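Local coordinates for uncharacterized protein (Nitrosospira multiformis, PDB 3P51) that is of unknown function but belongs to the polyketide cyclase/dehydrase and lipid transport family of Bet v 1-like proteins, so it probably binds a hydrophobic ligand, at residues A[88-93]-A[113-118]; A[29-34]-A[133-138]. All blocks are in the same frame, centred on the assembly; numbering follows the deposited sequence.

Contact 1 (A[88-93]-A[113-118]); sequences IYNYVG and SWESAS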
loop_
_atom_site.group_PDB
_atom_site.type_symbol
_atom_site.label_atom_id
_atom_site.label_comp_id
_atom_site.label_asym_id
_atom_site.label_seq_id
_atom_site.Cartn_x
_atom_site.Cartn_y
_atom_site.Cartn_z
ATOM N N ILE A 88 17.839 -15.323 -12.852
ATOM C CA ILE A 88 16.788 -14.375 -12.488
ATOM C C ILE A 88 17.370 -13.017 -12.104
ATOM O O ILE A 88 18.571 -12.897 -11.856
ATOM C CB ILE A 88 15.922 -14.893 -11.318
ATOM C CG1 ILE A 88 16.727 -14.928 -10.016
ATOM C CG2 ILE A 88 15.362 -16.267 -11.640
ATOM C CD1 ILE A 88 15.859 -15.151 -8.744
ATOM N N TYR A 89 16.517 -11.994 -12.064
ATOM C CA TYR A 89 16.923 -10.692 -11.538
ATOM C C TYR A 89 15.783 -9.994 -10.801
ATOM O O TYR A 89 14.614 -10.379 -10.936
ATOM C CB TYR A 89 17.532 -9.785 -12.618
ATOM C CG TYR A 89 16.632 -9.419 -13.783
ATOM C CD1 TYR A 89 15.957 -8.199 -13.812
ATOM C CD2 TYR A 89 16.500 -10.267 -14.882
ATOM C CE1 TYR A 89 15.152 -7.844 -14.895
ATOM C CE2 TYR A 89 15.697 -9.922 -15.970
ATOM C CZ TYR A 89 15.027 -8.712 -15.971
ATOM O OH TYR A 89 14.227 -8.379 -17.044
ATOM N N ASN A 90 16.136 -8.988 -10.006
ATOM C CA ASN A 90 15.158 -8.238 -9.226
ATOM C C ASN A 90 14.281 -9.128 -8.360
ATOM O O ASN A 90 13.070 -8.926 -8.298
ATOM C CB ASN A 90 14.268 -7.395 -10.143
ATOM C CG ASN A 90 15.044 -6.326 -10.887
ATOM O OD1 ASN A 90 16.179 -6.003 -10.525
ATOM N ND2 ASN A 90 14.434 -5.763 -11.933
ATOM N N TYR A 91 14.881 -10.105 -7.690
ATOM C CA TYR A 91 14.130 -10.904 -6.737
ATOM C C TYR A 91 13.847 -10.090 -5.482
ATOM O O TYR A 91 14.763 -9.551 -4.872
ATOM C CB TYR A 91 14.874 -12.180 -6.330
ATOM C CG TYR A 91 13.978 -13.083 -5.520
ATOM C CD1 TYR A 91 13.374 -14.195 -6.097
ATOM C CD2 TYR A 91 13.681 -12.787 -4.191
ATOM C CE1 TYR A 91 12.527 -15.002 -5.360
ATOM C CE2 TYR A 91 12.827 -13.590 -3.443
ATOM C CZ TYR A 91 12.255 -14.694 -4.043
ATOM O OH TYR A 91 11.413 -15.492 -3.324
ATOM N N VAL A 92 12.575 -10.009 -5.102
ATOM C CA VAL A 92 12.177 -9.351 -3.852
ATOM C C VAL A 92 11.330 -10.308 -3.030
ATOM O O VAL A 92 10.380 -10.900 -3.546
ATOM C CB VAL A 92 11.359 -8.077 -4.099
ATOM C CG1 VAL A 92 10.765 -7.549 -2.763
ATOM C CG2 VAL A 92 12.213 -7.010 -4.795
ATOM N N GLY A 93 11.694 -10.485 -1.765
ATOM C CA GLY A 93 10.921 -11.309 -0.848
ATOM C C GLY A 93 10.243 -10.375 0.135
ATOM O O GLY A 93 10.792 -9.317 0.441
ATOM N N SER A 113 8.831 -12.237 -5.759
ATOM C CA SER A 113 8.657 -11.906 -7.160
ATOM C C SER A 113 9.996 -11.603 -7.787
ATOM O O SER A 113 10.915 -11.116 -7.117
ATOM C CB SER A 113 7.678 -10.737 -7.323
ATOM O OG SER A 113 8.184 -9.566 -6.699
ATOM N N TRP A 114 10.108 -11.905 -9.075
ATOM C CA TRP A 114 11.355 -11.723 -9.788
ATOM C C TRP A 114 11.106 -11.655 -11.279
ATOM O O TRP A 114 9.986 -11.882 -11.733
ATOM C CB TRP A 114 12.331 -12.857 -9.455
ATOM C CG TRP A 114 11.867 -14.224 -9.850
ATOM C CD1 TRP A 114 12.203 -14.902 -10.979
ATOM C CD2 TRP A 114 10.999 -15.088 -9.102
ATOM N NE1 TRP A 114 11.597 -16.140 -10.990
ATOM C CE2 TRP A 114 10.855 -16.276 -9.846
ATOM C CE3 TRP A 114 10.344 -14.975 -7.878
ATOM C CZ2 TRP A 114 10.071 -17.341 -9.405
ATOM C CZ3 TRP A 114 9.557 -16.034 -7.441
ATOM C CH2 TRP A 114 9.433 -17.201 -8.202
ATOM N N GLU A 115 12.148 -11.314 -12.031
ATOM C CA GLU A 115 12.103 -11.323 -13.484
ATOM C C GLU A 115 12.949 -12.480 -13.976
ATOM O O GLU A 115 13.989 -12.804 -13.387
ATOM C CB GLU A 115 12.657 -10.011 -14.067
ATOM C CG GLU A 115 11.966 -8.747 -13.512
ATOM C CD GLU A 115 10.581 -8.525 -14.113
ATOM O OE1 GLU A 115 10.312 -9.048 -15.215
ATOM O OE2 GLU A 115 9.762 -7.819 -13.493
ATOM N N SER A 116 12.510 -13.094 -15.067
ATOM C CA SER A 116 13.182 -14.272 -15.583
ATOM C C SER A 116 12.637 -14.616 -16.953
ATOM O O SER A 116 11.484 -14.310 -17.269
ATOM C CB SER A 116 12.953 -15.461 -14.652
ATOM O OG SER A 116 13.579 -16.626 -15.173
ATOM N N ALA A 117 13.466 -15.269 -17.759
ATOM C CA ALA A 117 13.016 -15.777 -19.040
ATOM C C ALA A 117 12.137 -17.019 -18.862
ATOM O O ALA A 117 11.448 -17.426 -19.796
ATOM C CB ALA A 117 14.212 -16.079 -19.950
ATOM N N SER A 118 12.154 -17.622 -17.672
ATOM C CA SER A 118 11.353 -18.826 -17.432
ATOM C C SER A 118 10.627 -18.808 -16.097
ATOM O O SER A 118 10.827 -17.905 -15.279
ATOM C CB SER A 118 12.210 -20.095 -17.531
ATOM O OG SER A 118 12.970 -20.306 -16.356
HETATM O O HOH W 1 10.463 -8.182 -8.235
HETATM O O HOH W 2 11.364 -5.771 -12.155
HETATM O O HOH W 3 7.699 -9.812 -3.755
#

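Contact 2 (A[29-34]-A[133-138]); sequences WAPSLI and LADLAA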
loop_
_atom_site.group_PDB
_atom_site.type_symbol
_atom_site.label_atom_id
_atom_site.label_comp_id
_atom_site.label_asym_id
_atom_site.label_seq_id
_atom_site.Cartn_x
_atom_site.Cartn_y
_atom_site.Cartn_z
ATOM N N TRP A 29 14.721 -19.739 13.557
ATOM C CA TRP A 29 13.351 -20.235 13.621
ATOM C C TRP A 29 12.954 -21.134 12.458
ATOM O O TRP A 29 11.858 -21.677 12.452
ATOM C CB TRP A 29 12.354 -19.082 13.739
ATOM C CG TRP A 29 12.499 -17.967 12.726
ATOM C CD1 TRP A 29 13.274 -16.844 12.842
ATOM C CD2 TRP A 29 11.803 -17.845 11.477
ATOM N NE1 TRP A 29 13.114 -16.042 11.733
ATOM C CE2 TRP A 29 12.215 -16.636 10.884
ATOM C CE3 TRP A 29 10.875 -18.645 10.803
ATOM C CZ2 TRP A 29 11.732 -16.208 9.650
ATOM C CZ3 TRP A 29 10.397 -18.218 9.577
ATOM C CH2 TRP A 29 10.823 -17.011 9.017
ATOM N N ALA A 30 13.835 -21.278 11.471
ATOM C CA ALA A 30 13.574 -22.184 10.353
ATOM C C ALA A 30 14.742 -23.156 10.164
ATOM O O ALA A 30 15.457 -23.094 9.155
ATOM C CB ALA A 30 13.323 -21.392 9.074
ATOM N N PRO A 31 14.935 -24.067 11.133
ATOM C CA PRO A 31 16.110 -24.954 11.134
ATOM C C PRO A 31 16.082 -26.040 10.060
ATOM O O PRO A 31 17.140 -26.597 9.753
ATOM C CB PRO A 31 16.070 -25.588 12.527
ATOM C CG PRO A 31 14.626 -25.529 12.941
ATOM C CD PRO A 31 14.058 -24.285 12.301
ATOM N N SER A 32 14.916 -26.332 9.490
ATOM C CA SER A 32 14.829 -27.389 8.482
ATOM C C SER A 32 15.643 -27.035 7.251
ATOM O O SER A 32 16.499 -27.800 6.820
ATOM C CB SER A 32 13.380 -27.663 8.076
ATOM O OG SER A 32 12.629 -28.192 9.157
ATOM N N LEU A 33 15.381 -25.865 6.684
ATOM C CA LEU A 33 16.066 -25.471 5.465
ATOM C C LEU A 33 17.285 -24.590 5.736
ATOM O O LEU A 33 18.306 -24.714 5.067
ATOM C CB LEU A 33 15.088 -24.773 4.528
ATOM C CG LEU A 33 15.534 -24.504 3.095
ATOM C CD1 LEU A 33 14.331 -24.501 2.174
ATOM C CD2 LEU A 33 16.273 -23.186 3.008
ATOM N N ILE A 34 17.185 -23.702 6.721
ATOM C CA ILE A 34 18.281 -22.779 7.013
ATOM C C ILE A 34 19.272 -23.371 8.019
ATOM O O ILE A 34 18.969 -23.486 9.202
ATOM C CB ILE A 34 17.767 -21.428 7.556
ATOM C CG1 ILE A 34 16.712 -20.838 6.617
ATOM C CG2 ILE A 34 18.930 -20.467 7.737
ATOM C CD1 ILE A 34 17.160 -20.789 5.158
ATOM N N LEU A 133 7.798 -21.570 6.359
ATOM C CA LEU A 133 6.556 -21.322 7.081
ATOM C C LEU A 133 6.170 -22.514 7.960
ATOM O O LEU A 133 5.689 -22.337 9.079
ATOM C CB LEU A 133 5.427 -20.991 6.108
ATOM C CG LEU A 133 5.551 -19.650 5.387
ATOM C CD1 LEU A 133 4.489 -19.498 4.321
ATOM C CD2 LEU A 133 5.469 -18.496 6.377
ATOM N N ALA A 134 6.379 -23.723 7.449
ATOM C CA ALA A 134 6.068 -24.940 8.201
ATOM C C ALA A 134 6.867 -25.037 9.502
ATOM O O ALA A 134 6.344 -25.484 10.524
ATOM C CB ALA A 134 6.298 -26.175 7.334
ATOM N N ASP A 135 8.134 -24.624 9.466
ATOM C CA ASP A 135 8.929 -24.516 10.692
ATOM C C ASP A 135 8.298 -23.528 11.674
ATOM O O ASP A 135 8.204 -23.782 12.876
ATOM C CB ASP A 135 10.359 -24.068 10.372
ATOM C CG ASP A 135 11.240 -25.210 9.890
ATOM O OD1 ASP A 135 10.816 -26.378 10.007
ATOM O OD2 ASP A 135 12.362 -24.940 9.397
ATOM N N LEU A 136 7.868 -22.386 11.153
ATOM C CA LEU A 136 7.310 -21.335 11.997
ATOM C C LEU A 136 6.052 -21.836 12.697
ATOM O O LEU A 136 5.868 -21.630 13.894
ATOM C CB LEU A 136 7.037 -20.071 11.174
ATOM C CG LEU A 136 6.717 -18.802 11.967
ATOM C CD1 LEU A 136 7.745 -18.601 13.068
ATOM C CD2 LEU A 136 6.690 -17.607 11.030
ATOM N N ALA A 137 5.199 -22.520 11.944
ATOM C CA ALA A 137 3.983 -23.103 12.498
ATOM C C ALA A 137 4.295 -24.198 13.510
ATOM O O ALA A 137 3.683 -24.262 14.573
ATOM C CB ALA A 137 3.111 -23.655 11.384
ATOM N N ALA A 138 5.247 -25.065 13.184
ATOM C CA ALA A 138 5.569 -26.173 14.072
ATOM C C ALA A 138 6.051 -25.658 15.421
ATOM O O ALA A 138 5.834 -26.294 16.451
ATOM C CB ALA A 138 6.606 -27.094 13.443
HETATM O O HOH W 4 12.786 -24.459 6.845
#

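Contact 1 (A[88-93]-A[113-118])
The carbonyl oxygen of S113 is held from two residues of the facing strand: V92 N donates to S113 O at 2.8 Å, and Y91 CA adds a weaker CA-H...O contact to that oxygen at 3.2 Å. S113 N returns a bond to V92 O, completing one hydrogen-bonded pair of this antiparallel ladder. Further along, E115 N reaches Y89 O at 2.9 Å and Y89 N reaches E115 O at 3.0 Å. Two residues, N90 and Y91, thus lie opposite W114 alone, a beta bulge with N90 in a left-handed backbone conformation.

On the face carrying Y89, V92, S113 and E115, a CH-pi contact places E115 CB 3.4 Å from the centroid of the Y89 ring, only 17° off the ring normal. A chi1 of 61° sets Y89 CG between its backbone N and carbonyl carbon and turns the ring across the strand to meet that methylene. Water bridges N90 ND2 to E115 OE2.

On the other face the Y91 and W114 rings run side by side, planes 14° apart but slid so far that they barely overlap; Y91 CE1 touches W114 CE3 at 3.3 Å. I88 CG2 meets W114 CD1 at the pyrrole end of the indole.

This pair of hairpin strands lies between strands 71-78 and 3-10. Helix 120-139 packs on W114 and Y91, with Y129 hydrogen-bonded to Y91 OH, while T119 and P2 of the second subunit pack against Y89 and E115.

Contact 2 (A[29-34]-A[133-138])
D135 has the most surface buried here, followed by W29 and L136, and these three split the contact into a polar and an apolar half. In the polar half the D135 carboxylate meets S32 with both oxygens. S32 OG donates to D135 OD1 at 2.7 Å, using the syn lone pair of that oxygen, and S32 N donates to D135 OD2 at 2.9 Å, also on the syn side but 25° out of the carboxylate plane. The serine can offer both groups because its OG stands beside its own backbone N, anti to the carbonyl carbon (chi1 -65°). A water adds a third link, donating to D135 OD2 at 2.6 Å and accepting from L33 N. P31 contributes no N-H, but its CD lies 3.4 Å from D135 OD2, and D135 CB packs against W29 O at 3.5 Å.

L136, the next residue of the helix, supplies the apolar half. Its CG is anti to the backbone N (chi1 -168°), which carries the two methyls to the benzo part of the W29 indole: L136 CD1 lies 3.9 Å from W29 CE3, and L136 CD2 is 4.0 Å from W29 CZ3. The side chains cross at a slant. I21 and R20 of helix 14-21 also touch the indole, and the F27 ring meets it, so the leucine forms one part of its surroundings.

Residues 31-33 have helical backbone angles, and I34 N bonds to A30 O. The carboxylate therefore takes the amide of S32 directly and that of L33 through water, at the start of this helical turn. Three donors on two oxygens would favour the ionised aspartate, and the paired grip by S32 limits its rotation, tying the loop between helix 14-21 and strand 37-40 to helix 120-139.

In the fold
Both contacts belong to one Bet v 1-like domain, in which an antiparallel sheet curves against the long helix 120-139. Their centres lie 24 Å apart, on opposite sides of the chain's centre, and their nearest atoms are about 11 Å from each other. Along the chain the order is 29-34, 88-93, 113-118, 133-138, so the hairpin pairing of contact 1 is nested inside the much longer loop closed by contact 2. Strand 105-116 runs through a short turn into helix 120-139, linking the two. Contact 1 pairs the two strands, across a beta bulge, near the start of the helix, whereas contact 2 joins a later part of that helix to the loop before strand 37-40.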